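Local coordinates for protein xylooligosaccharide oxidase (Myceliophthora thermophila, PDB 5L6G) that oxidises the C1 hydroxyl of xylooligosaccharides and related sugars to lactones, using a bicovalently bound FAD and reducing molecular oxygen to hydrogen peroxide, at residues A255-L260 / T349-P354; W259-G264 / R406-Y411; M265-N270 / V389-P394. One frame throughout, in Å; residues are numbered along the deposited sequence.

How the contacts relate
Contacts 1 and 2 are buried and lie side by side, their centres about 6 Å apart, and both use the C-terminal part of helix 246-261; contact 3 is a surface contact. Contact 1 joins the helix to the loop after strand 341-349 through paired amide hydrogen bonds, whereas contact 2 packs leucines on the start of strand 409-417 with no polar bond across it. The two meet where Gln257 CB lies 3.5 Å from Phe409 CZ. Contact 3 begins a few residues beyond the helix end and bridges two loops by a salt bridge at the surface. Packing links the helix to it: Trp259 CH2 lies 3.4 Å from Met265 CB.

Contact 1: residues A255-L260 / T349-P354; sequences ALQEWL and TSALPP
Gln257 reaches out of helix 246-261 and pairs its side-chain amide with the backbone of Leu352. Its CB packs against the Phe409 ring on the helix side of the contact. CG sits between the backbone N and the carbonyl carbon, the crowded position (chi1 71°), and from there the chain runs extended toward the loop. Gln257 CD lies 3.6 Å from Leu352 N, which puts both amide atoms in front of the same residue. Gln257 OE1 accepts a nearly straight bond from Leu352 N at 2.9 Å (175°), the donor arriving tilted from the carbonyl plane of the glutamine. Gln257 NE2 gives one of its hydrogens to Leu352 O, also at 2.9 Å, using a lone pair in the plane of that carbonyl. Two bonds thus grip the amide and fix its rotation, so the amide pairs with the N-H and C=O of Leu352 much as a neighbouring strand would. Ala351 CB closes in beside it, 3.7 Å from Gln257 OE1. A leucine here would probably leave Leu352 N and O without their mates and the loop less firmly tied to the helix. The loop runs from the end of strand 341-349 to Pro353, the N-cap of helix 354-368. Tyr411 of strand 409-417 packs against Leu352, and the amide pair ties helix 246-261 to the loop that leaves strand 341-349, beside the start of strand 409-417.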
ATOM      1  N   ALA A 255      17.847   9.795 -18.081  1.00 13.67           N
ATOM      2  CA  ALA A 255      19.043   9.087 -17.663  1.00 14.02           C
ATOM      3  C   ALA A 255      18.719   8.055 -16.593  1.00 13.76           C
ATOM      4  O   ALA A 255      19.229   6.943 -16.641  1.00 13.62           O
ATOM      5  CB  ALA A 255      20.083  10.047 -17.134  1.00 14.49           C
ATOM      6  N   LEU A 256      17.907   8.460 -15.617  1.00 13.24           N
ATOM      7  CA  LEU A 256      17.608   7.609 -14.486  1.00 13.30           C
ATOM      8  C   LEU A 256      16.885   6.332 -14.918  1.00 13.40           C
ATOM      9  O   LEU A 256      17.211   5.234 -14.452  1.00 13.33           O
ATOM     10  CB  LEU A 256      16.771   8.371 -13.465  1.00 13.06           C
ATOM     11  CG  LEU A 256      16.434   7.688 -12.138  1.00 12.79           C
ATOM     12  CD1 LEU A 256      17.688   7.466 -11.297  1.00 13.20           C
ATOM     13  CD2 LEU A 256      15.436   8.554 -11.407  1.00 12.63           C
ATOM     14  N   GLN A 257      15.881   6.463 -15.787  1.00 13.37           N
ATOM     15  CA  GLN A 257      15.162   5.277 -16.239  1.00 13.22           C
ATOM     16  C   GLN A 257      16.029   4.347 -17.066  1.00 13.67           C
ATOM     17  O   GLN A 257      15.906   3.126 -16.946  1.00 13.67           O
ATOM     18  CB  GLN A 257      13.885   5.637 -16.999  1.00 13.15           C
ATOM     19  CG  GLN A 257      14.054   6.245 -18.361  1.00 13.55           C
ATOM     20  CD  GLN A 257      12.726   6.675 -18.939  1.00 13.51           C
ATOM     21  OE1 GLN A 257      11.678   6.587 -18.268  1.00 13.07           O
ATOM     22  NE2 GLN A 257      12.751   7.141 -20.197  1.00 13.85           N
ATOM     23  N   GLU A 258      16.889   4.910 -17.908  1.00 14.12           N
ATOM     24  CA  GLU A 258      17.797   4.102 -18.701  1.00 14.94           C
ATOM     25  C   GLU A 258      18.765   3.338 -17.771  1.00 14.76           C
ATOM     26  O   GLU A 258      18.979   2.134 -17.942  1.00 14.99           O
ATOM     27  CB  GLU A 258      18.528   4.989 -19.724  1.00 15.80           C
ATOM     28  CG  GLU A 258      19.394   4.251 -20.710  1.00 17.01           C
ATOM     29  CD  GLU A 258      20.089   5.179 -21.703  1.00 18.10           C
ATOM     30  OE1 GLU A 258      19.490   6.208 -22.087  1.00 18.46           O
ATOM     31  OE2 GLU A 258      21.229   4.841 -22.116  1.00 19.53           O
ATOM     32  N   TRP A 259      19.279   4.023 -16.753  1.00 14.28           N
ATOM     33  CA  TRP A 259      20.146   3.393 -15.752  1.00 14.33           C
ATOM     34  C   TRP A 259      19.413   2.239 -15.050  1.00 14.04           C
ATOM     35  O   TRP A 259      19.937   1.144 -14.950  1.00 14.31           O
ATOM     36  CB  TRP A 259      20.599   4.439 -14.741  1.00 14.18           C
ATOM     37  CG  TRP A 259      21.327   3.959 -13.538  1.00 14.29           C
ATOM     38  CD1 TRP A 259      22.652   3.624 -13.450  1.00 14.94           C
ATOM     39  CD2 TRP A 259      20.780   3.783 -12.229  1.00 13.90           C
ATOM     40  NE1 TRP A 259      22.954   3.242 -12.152  1.00 14.90           N
ATOM     41  CE2 TRP A 259      21.822   3.332 -11.392  1.00 14.31           C
ATOM     42  CE3 TRP A 259      19.507   3.972 -11.683  1.00 13.32           C
ATOM     43  CZ2 TRP A 259      21.628   3.063 -10.036  1.00 14.23           C
ATOM     44  CZ3 TRP A 259      19.306   3.700 -10.343  1.00 13.17           C
ATOM     45  CH2 TRP A 259      20.368   3.260  -9.528  1.00 13.59           C
ATOM     46  N   LEU A 260      18.195   2.484 -14.590  1.00 13.57           N
ATOM     47  CA  LEU A 260      17.454   1.458 -13.853  1.00 13.41           C
ATOM     48  C   LEU A 260      17.133   0.273 -14.760  1.00 13.82           C
ATOM     49  O   LEU A 260      17.349  -0.884 -14.414  1.00 14.18           O
ATOM     50  CB  LEU A 260      16.159   2.031 -13.268  1.00 12.75           C
ATOM     51  CG  LEU A 260      15.308   1.095 -12.400  1.00 12.64           C
ATOM     52  CD1 LEU A 260      16.060   0.639 -11.168  1.00 12.88           C
ATOM     53  CD2 LEU A 260      14.028   1.801 -12.014  1.00 12.26           C
ATOM     54  N   THR A 349       4.125   2.662 -14.328  1.00 10.31           N
ATOM     55  CA  THR A 349       4.442   2.853 -15.721  1.00 10.50           C
ATOM     56  C   THR A 349       5.697   2.062 -16.095  1.00 10.87           C
ATOM     57  O   THR A 349       6.518   1.678 -15.246  1.00 10.89           O
ATOM     58  CB  THR A 349       4.701   4.340 -16.117  1.00 10.39           C
ATOM     59  OG1 THR A 349       6.006   4.759 -15.681  1.00 10.15           O
ATOM     60  CG2 THR A 349       3.645   5.321 -15.630  1.00 10.21           C
ATOM     61  N   SER A 350       5.822   1.846 -17.391  1.00 11.30           N
ATOM     62  CA  SER A 350       7.080   1.451 -18.011  1.00 11.66           C
ATOM     63  C   SER A 350       8.041   2.633 -17.978  1.00 11.50           C
ATOM     64  O   SER A 350       7.750   3.671 -17.382  1.00 11.13           O
ATOM     65  CB  SER A 350       6.792   1.062 -19.460  1.00 12.20           C
ATOM     66  OG  SER A 350       6.207   2.167 -20.150  1.00 12.57           O
ATOM     67  N   ALA A 351       9.190   2.489 -18.631  1.00 11.82           N
ATOM     68  CA  ALA A 351       9.964   3.669 -19.004  1.00 11.87           C
ATOM     69  C   ALA A 351       9.054   4.599 -19.824  1.00 11.98           C
ATOM     70  O   ALA A 351       8.118   4.161 -20.475  1.00 12.11           O
ATOM     71  CB  ALA A 351      11.203   3.290 -19.785  1.00 12.41           C
ATOM     72  N   LEU A 352       9.324   5.887 -19.757  1.00 12.09           N
ATOM     73  CA  LEU A 352       8.502   6.886 -20.420  1.00 12.41           C
ATOM     74  C   LEU A 352       9.184   7.365 -21.698  1.00 13.22           C
ATOM     75  O   LEU A 352      10.370   7.663 -21.687  1.00 13.47           O
ATOM     76  CB  LEU A 352       8.306   8.067 -19.472  1.00 12.14           C
ATOM     77  CG  LEU A 352       7.624   7.712 -18.148  1.00 11.82           C
ATOM     78  CD1 LEU A 352       7.432   8.940 -17.284  1.00 11.72           C
ATOM     79  CD2 LEU A 352       6.312   7.024 -18.404  1.00 11.72           C
ATOM     80  N   PRO A 353       8.441   7.428 -22.806  1.00 13.92           N
ATOM     81  CA  PRO A 353       9.004   8.029 -23.980  1.00 14.64           C
ATOM     82  C   PRO A 353       9.299   9.519 -23.726  1.00 14.95           C
ATOM     83  O   PRO A 353       8.633  10.142 -22.898  1.00 14.89           O
ATOM     84  CB  PRO A 353       7.937   7.799 -25.052  1.00 15.14           C
ATOM     85  CG  PRO A 353       6.697   7.475 -24.359  1.00 14.62           C
ATOM     86  CD  PRO A 353       7.039   7.008 -22.982  1.00 13.93           C
ATOM     87  N   PRO A 354      10.326  10.067 -24.377  1.00 16.06           N
ATOM     88  CA  PRO A 354      10.703  11.459 -24.123  1.00 16.49           C
ATOM     89  C   PRO A 354       9.567  12.478 -24.314  1.00 17.43           C
ATOM     90  O   PRO A 354       9.519  13.447 -23.586  1.00 17.37           O
ATOM     91  CB  PRO A 354      11.837  11.685 -25.111  1.00 16.88           C
ATOM     92  CG  PRO A 354      12.503  10.352 -25.171  1.00 16.85           C
ATOM     93  CD  PRO A 354      11.375   9.356 -25.145  1.00 16.40           C
TER

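Contact 2: residues W259-G264 / R406-Y411; sequences WLLNGG and RHLFLY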
ATOM      1  N   TRP A 259      19.279   4.023 -16.753  1.00 14.28           N
ATOM      2  CA  TRP A 259      20.146   3.393 -15.752  1.00 14.33           C
ATOM      3  C   TRP A 259      19.413   2.239 -15.050  1.00 14.04           C
ATOM      4  O   TRP A 259      19.937   1.144 -14.950  1.00 14.31           O
ATOM      5  CB  TRP A 259      20.599   4.439 -14.741  1.00 14.18           C
ATOM      6  CG  TRP A 259      21.327   3.959 -13.538  1.00 14.29           C
ATOM      7  CD1 TRP A 259      22.652   3.624 -13.450  1.00 14.94           C
ATOM      8  CD2 TRP A 259      20.780   3.783 -12.229  1.00 13.90           C
ATOM      9  NE1 TRP A 259      22.954   3.242 -12.152  1.00 14.90           N
ATOM     10  CE2 TRP A 259      21.822   3.332 -11.392  1.00 14.31           C
ATOM     11  CE3 TRP A 259      19.507   3.972 -11.683  1.00 13.32           C
ATOM     12  CZ2 TRP A 259      21.628   3.063 -10.036  1.00 14.23           C
ATOM     13  CZ3 TRP A 259      19.306   3.700 -10.343  1.00 13.17           C
ATOM     14  CH2 TRP A 259      20.368   3.260  -9.528  1.00 13.59           C
ATOM     15  N   LEU A 260      18.195   2.484 -14.590  1.00 13.57           N
ATOM     16  CA  LEU A 260      17.454   1.458 -13.853  1.00 13.41           C
ATOM     17  C   LEU A 260      17.133   0.273 -14.760  1.00 13.82           C
ATOM     18  O   LEU A 260      17.349  -0.884 -14.414  1.00 14.18           O
ATOM     19  CB  LEU A 260      16.159   2.031 -13.268  1.00 12.75           C
ATOM     20  CG  LEU A 260      15.308   1.095 -12.400  1.00 12.64           C
ATOM     21  CD1 LEU A 260      16.060   0.639 -11.168  1.00 12.88           C
ATOM     22  CD2 LEU A 260      14.028   1.801 -12.014  1.00 12.26           C
ATOM     23  N   LEU A 261      16.643   0.585 -15.943  1.00 14.18           N
ATOM     24  CA  LEU A 261      16.184  -0.407 -16.877  1.00 14.69           C
ATOM     25  C   LEU A 261      17.339  -1.289 -17.331  1.00 15.53           C
ATOM     26  O   LEU A 261      17.155  -2.476 -17.611  1.00 15.64           O
ATOM     27  CB  LEU A 261      15.507   0.319 -18.034  1.00 14.87           C
ATOM     28  CG  LEU A 261      14.668  -0.408 -19.050  1.00 15.32           C
ATOM     29  CD1 LEU A 261      13.546  -1.187 -18.403  1.00 14.95           C
ATOM     30  CD2 LEU A 261      14.158   0.637 -20.058  1.00 15.26           C
ATOM     31  N   ASN A 262      18.541  -0.733 -17.349  1.00 15.91           N
ATOM     32  CA  ASN A 262      19.724  -1.500 -17.683  1.00 17.03           C
ATOM     33  C   ASN A 262      20.470  -2.148 -16.518  1.00 17.06           C
ATOM     34  O   ASN A 262      21.590  -2.581 -16.688  1.00 17.53           O
ATOM     35  CB  ASN A 262      20.672  -0.645 -18.525  1.00 17.79           C
ATOM     36  CG  ASN A 262      20.176  -0.494 -19.951  1.00 18.36           C
ATOM     37  OD1 ASN A 262      20.297  -1.414 -20.758  1.00 19.04           O
ATOM     38  ND2 ASN A 262      19.540   0.640 -20.244  1.00 18.36           N
ATOM     39  N   GLY A 263      19.836  -2.258 -15.354  1.00 16.66           N
ATOM     40  CA  GLY A 263      20.408  -3.024 -14.252  1.00 16.71           C
ATOM     41  C   GLY A 263      21.422  -2.239 -13.440  1.00 16.88           C
ATOM     42  O   GLY A 263      22.276  -2.835 -12.766  1.00 17.70           O
ATOM     43  N   GLY A 264      21.316  -0.913 -13.468  1.00 16.04           N
ATOM     44  CA  GLY A 264      22.244  -0.059 -12.751  1.00 16.10           C
ATOM     45  C   GLY A 264      22.080  -0.111 -11.238  1.00 15.75           C
ATOM     46  O   GLY A 264      23.028   0.132 -10.495  1.00 15.99           O
ATOM     47  N   ARG A 406       8.200  -3.710 -18.089  1.00 16.95           N
ATOM     48  CA  ARG A 406       6.928  -3.015 -18.280  1.00 16.39           C
ATOM     49  C   ARG A 406       6.506  -2.248 -17.011  1.00 14.80           C
ATOM     50  O   ARG A 406       5.839  -1.200 -17.082  1.00 13.93           O
ATOM     51  CB  ARG A 406       5.860  -4.043 -18.682  1.00 17.74           C
ATOM     52  CG  ARG A 406       4.510  -3.500 -19.134  1.00 18.99           C
ATOM     53  CD  ARG A 406       3.549  -4.661 -19.412  1.00 20.37           C
ATOM     54  NE  ARG A 406       3.970  -5.448 -20.574  1.00 22.12           N
ATOM     55  CZ  ARG A 406       3.791  -5.072 -21.843  1.00 23.74           C
ATOM     56  NH1 ARG A 406       3.193  -3.918 -22.133  1.00 24.21           N
ATOM     57  NH2 ARG A 406       4.216  -5.851 -22.839  1.00 24.87           N
ATOM     58  N   HIS A 407       6.909  -2.768 -15.854  1.00 13.38           N
ATOM     59  CA  HIS A 407       6.548  -2.174 -14.578  1.00 12.36           C
ATOM     60  C   HIS A 407       7.814  -1.701 -13.931  1.00 11.90           C
ATOM     61  O   HIS A 407       8.408  -2.373 -13.100  1.00 11.75           O
ATOM     62  CB  HIS A 407       5.783  -3.191 -13.745  1.00 12.21           C
ATOM     63  CG  HIS A 407       4.567  -3.683 -14.453  1.00 12.38           C
ATOM     64  ND1 HIS A 407       4.346  -5.011 -14.727  1.00 12.67           N
ATOM     65  CD2 HIS A 407       3.550  -3.003 -15.034  1.00 12.25           C
ATOM     66  CE1 HIS A 407       3.213  -5.135 -15.397  1.00 12.83           C
ATOM     67  NE2 HIS A 407       2.705  -3.933 -15.585  1.00 12.51           N
ATOM     68  N   LEU A 408       8.220  -0.518 -14.363  1.00 11.28           N
ATOM     69  CA  LEU A 408       9.520   0.025 -14.014  1.00 11.17           C
ATOM     70  C   LEU A 408       9.448   0.986 -12.845  1.00 10.69           C
ATOM     71  O   LEU A 408      10.380   1.028 -12.025  1.00 10.74           O
ATOM     72  CB  LEU A 408      10.065   0.778 -15.208  1.00 11.35           C
ATOM     73  CG  LEU A 408      11.517   1.209 -15.085  1.00 11.66           C
ATOM     74  CD1 LEU A 408      12.435   0.022 -14.828  1.00 11.87           C
ATOM     75  CD2 LEU A 408      11.936   1.955 -16.341  1.00 12.13           C
ATOM     76  N   PHE A 409       8.364   1.774 -12.806  1.00 10.23           N
ATOM     77  CA  PHE A 409       8.183   2.842 -11.824  1.00 10.02           C
ATOM     78  C   PHE A 409       6.813   2.726 -11.188  1.00 10.02           C
ATOM     79  O   PHE A 409       5.822   2.452 -11.863  1.00 10.35           O
ATOM     80  CB  PHE A 409       8.241   4.238 -12.456  1.00  9.94           C
ATOM     81  CG  PHE A 409       9.582   4.612 -13.005  1.00 10.15           C
ATOM     82  CD1 PHE A 409      10.709   4.561 -12.205  1.00 10.11           C
ATOM     83  CD2 PHE A 409       9.714   5.015 -14.322  1.00 10.26           C
ATOM     84  CE1 PHE A 409      11.937   4.919 -12.699  1.00 10.50           C
ATOM     85  CE2 PHE A 409      10.944   5.346 -14.831  1.00 10.62           C
ATOM     86  CZ  PHE A 409      12.061   5.314 -14.016  1.00 10.78           C
ATOM     87  N   LEU A 410       6.789   2.973  -9.889  1.00 10.15           N
ATOM     88  CA  LEU A 410       5.579   3.156  -9.119  1.00 10.12           C
ATOM     89  C   LEU A 410       5.534   4.576  -8.591  1.00 10.05           C
ATOM     90  O   LEU A 410       6.537   5.129  -8.101  1.00 10.12           O
ATOM     91  CB  LEU A 410       5.563   2.167  -7.962  1.00 10.33           C
ATOM     92  CG  LEU A 410       4.516   2.281  -6.879  1.00 10.27           C
ATOM     93  CD1 LEU A 410       3.161   2.000  -7.497  1.00 10.45           C
ATOM     94  CD2 LEU A 410       4.829   1.308  -5.734  1.00 10.42           C
ATOM     95  N   TYR A 411       4.353   5.166  -8.649  1.00 10.03           N
ATOM     96  CA  TYR A 411       4.195   6.563  -8.312  1.00 10.27           C
ATOM     97  C   TYR A 411       3.118   6.771  -7.269  1.00 10.68           C
ATOM     98  O   TYR A 411       2.064   6.119  -7.314  1.00 11.24           O
ATOM     99  CB  TYR A 411       3.761   7.361  -9.523  1.00 10.08           C
ATOM    100  CG  TYR A 411       4.614   7.271 -10.765  1.00 10.04           C
ATOM    101  CD1 TYR A 411       4.614   6.122 -11.556  1.00 10.21           C
ATOM    102  CD2 TYR A 411       5.362   8.349 -11.187  1.00 10.26           C
ATOM    103  CE1 TYR A 411       5.322   6.046 -12.733  1.00 10.36           C
ATOM    104  CE2 TYR A 411       6.083   8.294 -12.367  1.00 10.55           C
ATOM    105  CZ  TYR A 411       6.061   7.144 -13.142  1.00 10.52           C
ATOM    106  OH  TYR A 411       6.776   7.069 -14.310  1.00 10.84           O
TER
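Leu260 and Leu261, from the last turn of helix 246-261 where a Schellman motif ends it, pack against Leu408 and Phe409, which both face Thr349 in a classic beta bulge at the start of strand 409-417. Leu260 makes the central contact. Its CG stands anti to the backbone N (chi1 -177°), which carries CD2 toward the bulge, where Leu260 CD2 meets Leu408 CD1 at 3.7 Å. The same Leu260 CD2 lies 3.8 Å from Phe409 CE1, approaching the ring obliquely. The two leucines slide past each other in opposite directions, whereas Leu261 crosses Leu408 at about a right angle and touches it through Leu261 CD1, 3.9 Å from Leu408 CD1. Leu408 is therefore flanked by both helix leucines, and its CG sits over the centre of the Phe409 ring, 4.1 Å above the plane, so the bulge packs on itself as well as on the helix. On the helix side, Gly263 takes the positive phi (83°) of the C-prime position. Gly264 N bonds to Trp259 O at 2.9 Å and Gly263 N to Leu260 O at 3.0 Å. Beyond the contact, Phe409 also meets the ring of Trp253, and its side chain is about 8 Å from that of Arg272, which binds substrate. Being wholly apolar, the contact is held by shape and exclusion of water, while the directional bonds belong to the helix end and to the bulge.

Contact 3: residues M265-N270 / V389-P394; sequences MPEEMN and VTRVPP
Glu267 and Arg391 form a salt bridge at the protein surface through one carboxylate oxygen. Arg391 NH1 donates to Glu267 OE2 at 2.6 Å in a fairly straight bond (167°), with the oxygen at the edge of the guanidinium and close to its plane. Seen from the glutamate, however, NH1 comes from above the carboxylate, 73° out of its plane. The two flat groups are turned 74° against each other, so they cannot lie side by side as a two-pronged pair: Glu267 OE1 stays 3.9 Å from Arg391 NH1, and only OE2 carries the bond. A water donates to Glu267 OE2 at 2.6 Å and may also bridge to Arg391 NH2, but the 2.4 Å separation between the water and NH2 is too short to be trusted.

Both side chains stretch toward this meeting point: Arg391 is extended from CG to NE, and Glu267 is extended beyond CG. Glu267 occupies the second position of a type I beta turn from Pro266 to Met269, closed by Met269 N to Pro266 O at 3.0 Å. Its backbone O accepts from Ser175 OG, which fastens the turn to helix 173-176. Met265 O, just before the turn, accepts from Asn386 ND2; on the Arg391 side, Val389 O accepts from Arg402 NH1. The side chain of Arg391 is about 7 Å from a bound xylose.

In the fold, the turn follows helix 246-261, whose Trp259 packs on Met269, and it leads into strand 269-275 of the large antiparallel sheet. Arg391 belongs to the long loop between strands 374-381 and 409-417, so the bridge spans two connections of one sheet.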
ATOM      1  N   MET A 265      20.867  -0.391 -10.783  1.00 15.20           N
ATOM      2  CA  MET A 265      20.560  -0.383  -9.349  1.00 14.88           C
ATOM      3  C   MET A 265      20.791  -1.751  -8.725  1.00 15.10           C
ATOM      4  O   MET A 265      20.113  -2.707  -9.058  1.00 14.82           O
ATOM      5  CB  MET A 265      19.120   0.090  -9.085  1.00 14.29           C
ATOM      6  CG  MET A 265      18.918   0.498  -7.633  1.00 14.26           C
ATOM      7  SD  MET A 265      17.522   1.569  -7.242  1.00 14.20           S
ATOM      8  CE  MET A 265      16.262   0.343  -7.034  1.00 13.46           C
ATOM      9  N   PRO A 266      21.738  -1.842  -7.794  1.00 15.46           N
ATOM     10  CA  PRO A 266      22.025  -3.172  -7.283  1.00 16.20           C
ATOM     11  C   PRO A 266      20.945  -3.638  -6.311  1.00 16.03           C
ATOM     12  O   PRO A 266      20.154  -2.821  -5.800  1.00 15.21           O
ATOM     13  CB  PRO A 266      23.389  -2.993  -6.618  1.00 16.80           C
ATOM     14  CG  PRO A 266      23.370  -1.572  -6.172  1.00 16.46           C
ATOM     15  CD  PRO A 266      22.696  -0.847  -7.290  1.00 15.89           C
ATOM     16  N   GLU A 267      20.898  -4.942  -6.080  1.00 16.63           N
ATOM     17  CA  GLU A 267      19.858  -5.527  -5.247  1.00 16.78           C
ATOM     18  C   GLU A 267      19.766  -4.874  -3.873  1.00 16.40           C
ATOM     19  O   GLU A 267      18.665  -4.690  -3.369  1.00 15.90           O
ATOM     20  CB  GLU A 267      20.067  -7.034  -5.089  1.00 18.08           C
ATOM     21  CG  GLU A 267      19.886  -7.820  -6.378  1.00 18.91           C
ATOM     22  CD  GLU A 267      19.888  -9.322  -6.169  1.00 20.65           C
ATOM     23  OE1 GLU A 267      19.763  -9.785  -5.008  1.00 21.52           O
ATOM     24  OE2 GLU A 267      20.006 -10.049  -7.177  1.00 21.90           O
ATOM     25  N   GLU A 268      20.902  -4.490  -3.297  1.00 16.63           N
ATOM     26  CA  GLU A 268      20.956  -3.918  -1.942  1.00 16.71           C
ATOM     27  C   GLU A 268      20.399  -2.491  -1.861  1.00 15.98           C
ATOM     28  O   GLU A 268      20.124  -2.001  -0.760  1.00 16.17           O
ATOM     29  CB  GLU A 268      22.406  -3.865  -1.439  1.00 17.78           C
ATOM     30  CG  GLU A 268      23.077  -5.217  -1.254  1.00 18.58           C
ATOM     31  CD  GLU A 268      23.672  -5.811  -2.518  1.00 19.30           C
ATOM     32  OE1 GLU A 268      23.602  -5.210  -3.626  1.00 18.88           O
ATOM     33  OE2 GLU A 268      24.234  -6.910  -2.374  1.00 20.33           O
ATOM     34  N   MET A 269      20.257  -1.829  -3.008  1.00 15.22           N
ATOM     35  CA  MET A 269      19.826  -0.442  -3.070  1.00 14.79           C
ATOM     36  C   MET A 269      18.318  -0.324  -3.272  1.00 14.08           C
ATOM     37  O   MET A 269      17.759  -1.005  -4.105  1.00 13.92           O
ATOM     38  CB  MET A 269      20.533   0.262  -4.227  1.00 14.95           C
ATOM     39  CG  MET A 269      20.307   1.763  -4.299  1.00 14.82           C
ATOM     40  SD  MET A 269      21.321   2.537  -5.560  1.00 15.06           S
ATOM     41  CE  MET A 269      22.983   2.290  -4.909  1.00 15.89           C
ATOM     42  N   ASN A 270      17.700   0.573  -2.516  1.00 13.70           N
ATOM     43  CA  ASN A 270      16.262   0.782  -2.531  1.00 13.13           C
ATOM     44  C   ASN A 270      16.091   2.268  -2.546  1.00 13.10           C
ATOM     45  O   ASN A 270      16.651   2.954  -1.681  1.00 13.46           O
ATOM     46  CB  ASN A 270      15.609   0.217  -1.272  1.00 13.13           C
ATOM     47  CG  ASN A 270      15.796  -1.262  -1.144  1.00 13.39           C
ATOM     48  OD1 ASN A 270      14.912  -2.028  -1.520  1.00 12.89           O
ATOM     49  ND2 ASN A 270      16.978  -1.682  -0.654  1.00 14.07           N
ATOM     50  N   VAL A 389      10.886  -7.253  -6.601  1.00 13.01           N
ATOM     51  CA  VAL A 389       9.455  -7.093  -6.865  1.00 12.58           C
ATOM     52  C   VAL A 389       9.077  -7.754  -8.186  1.00 13.07           C
ATOM     53  O   VAL A 389       8.140  -8.544  -8.254  1.00 12.85           O
ATOM     54  CB  VAL A 389       9.027  -5.611  -6.893  1.00 12.08           C
ATOM     55  CG1 VAL A 389       7.570  -5.477  -7.339  1.00 11.53           C
ATOM     56  CG2 VAL A 389       9.216  -4.975  -5.518  1.00 11.97           C
ATOM     57  N   THR A 390       9.842  -7.454  -9.229  1.00 13.76           N
ATOM     58  CA  THR A 390       9.526  -7.917 -10.559  1.00 14.30           C
ATOM     59  C   THR A 390      10.252  -9.225 -10.932  1.00 15.93           C
ATOM     60  O   THR A 390      10.301  -9.601 -12.094  1.00 16.04           O
ATOM     61  CB  THR A 390       9.822  -6.795 -11.578  1.00 13.89           C
ATOM     62  OG1 THR A 390      11.135  -6.283 -11.349  1.00 13.47           O
ATOM     63  CG2 THR A 390       8.845  -5.657 -11.424  1.00 13.27           C
ATOM     64  N   ARG A 391      10.812  -9.921  -9.943  1.00 17.76           N
ATOM     65  CA  ARG A 391      11.276 -11.291 -10.129  1.00 19.96           C
ATOM     66  C   ARG A 391      10.206 -12.305  -9.732  1.00 20.32           C
ATOM     67  O   ARG A 391      10.334 -13.485 -10.019  1.00 20.89           O
ATOM     68  CB  ARG A 391      12.552 -11.544  -9.321  1.00 21.70           C
ATOM     69  CG  ARG A 391      13.783 -11.073 -10.052  1.00 23.83           C
ATOM     70  CD  ARG A 391      15.042 -11.193  -9.213  1.00 25.97           C
ATOM     71  NE  ARG A 391      16.208 -10.795  -9.998  1.00 28.11           N
ATOM     72  CZ  ARG A 391      17.385 -10.438  -9.492  1.00 29.83           C
ATOM     73  NH1 ARG A 391      17.577 -10.389  -8.180  1.00 30.64           N
ATOM     74  NH2 ARG A 391      18.382 -10.120 -10.310  1.00 30.92           N
ATOM     75  N   VAL A 392       9.163 -11.855  -9.049  1.00 20.19           N
ATOM     76  CA  VAL A 392       8.052 -12.734  -8.740  1.00 20.91           C
ATOM     77  C   VAL A 392       7.400 -13.128 -10.071  1.00 22.08           C
ATOM     78  O   VAL A 392       7.077 -12.240 -10.872  1.00 21.67           O
ATOM     79  CB  VAL A 392       7.011 -12.046  -7.824  1.00 20.31           C
ATOM     80  CG1 VAL A 392       5.722 -12.853  -7.764  1.00 20.41           C
ATOM     81  CG2 VAL A 392       7.579 -11.832  -6.428  1.00 20.16           C
ATOM     82  N   PRO A 393       7.207 -14.447 -10.316  1.00 23.64           N
ATOM     83  CA  PRO A 393       6.607 -14.897 -11.582  1.00 25.00           C
ATOM     84  C   PRO A 393       5.208 -14.325 -11.837  1.00 25.63           C
ATOM     85  O   PRO A 393       4.459 -14.098 -10.877  1.00 23.87           O
ATOM     86  CB  PRO A 393       6.509 -16.417 -11.421  1.00 25.41           C
ATOM     87  CG  PRO A 393       7.464 -16.761 -10.339  1.00 25.67           C
ATOM     88  CD  PRO A 393       7.570 -15.579  -9.439  1.00 24.09           C
ATOM     89  N   PRO A 394       4.866 -14.095 -13.126  1.00 26.93           N
ATOM     90  CA  PRO A 394       3.594 -13.458 -13.497  1.00 27.31           C
ATOM     91  C   PRO A 394       2.344 -14.226 -13.080  1.00 27.54           C
ATOM     92  O   PRO A 394       1.270 -13.632 -13.064  1.00 29.33           O
ATOM     93  CB  PRO A 394       3.648 -13.369 -15.032  1.00 27.55           C
ATOM     94  CG  PRO A 394       4.851 -14.123 -15.468  1.00 28.04           C
ATOM     95  CD  PRO A 394       5.759 -14.277 -14.289  1.00 27.94           C
TER
HETATM   96  O   HOH W   1      20.599  -9.377  -9.636  1.00 29.86           O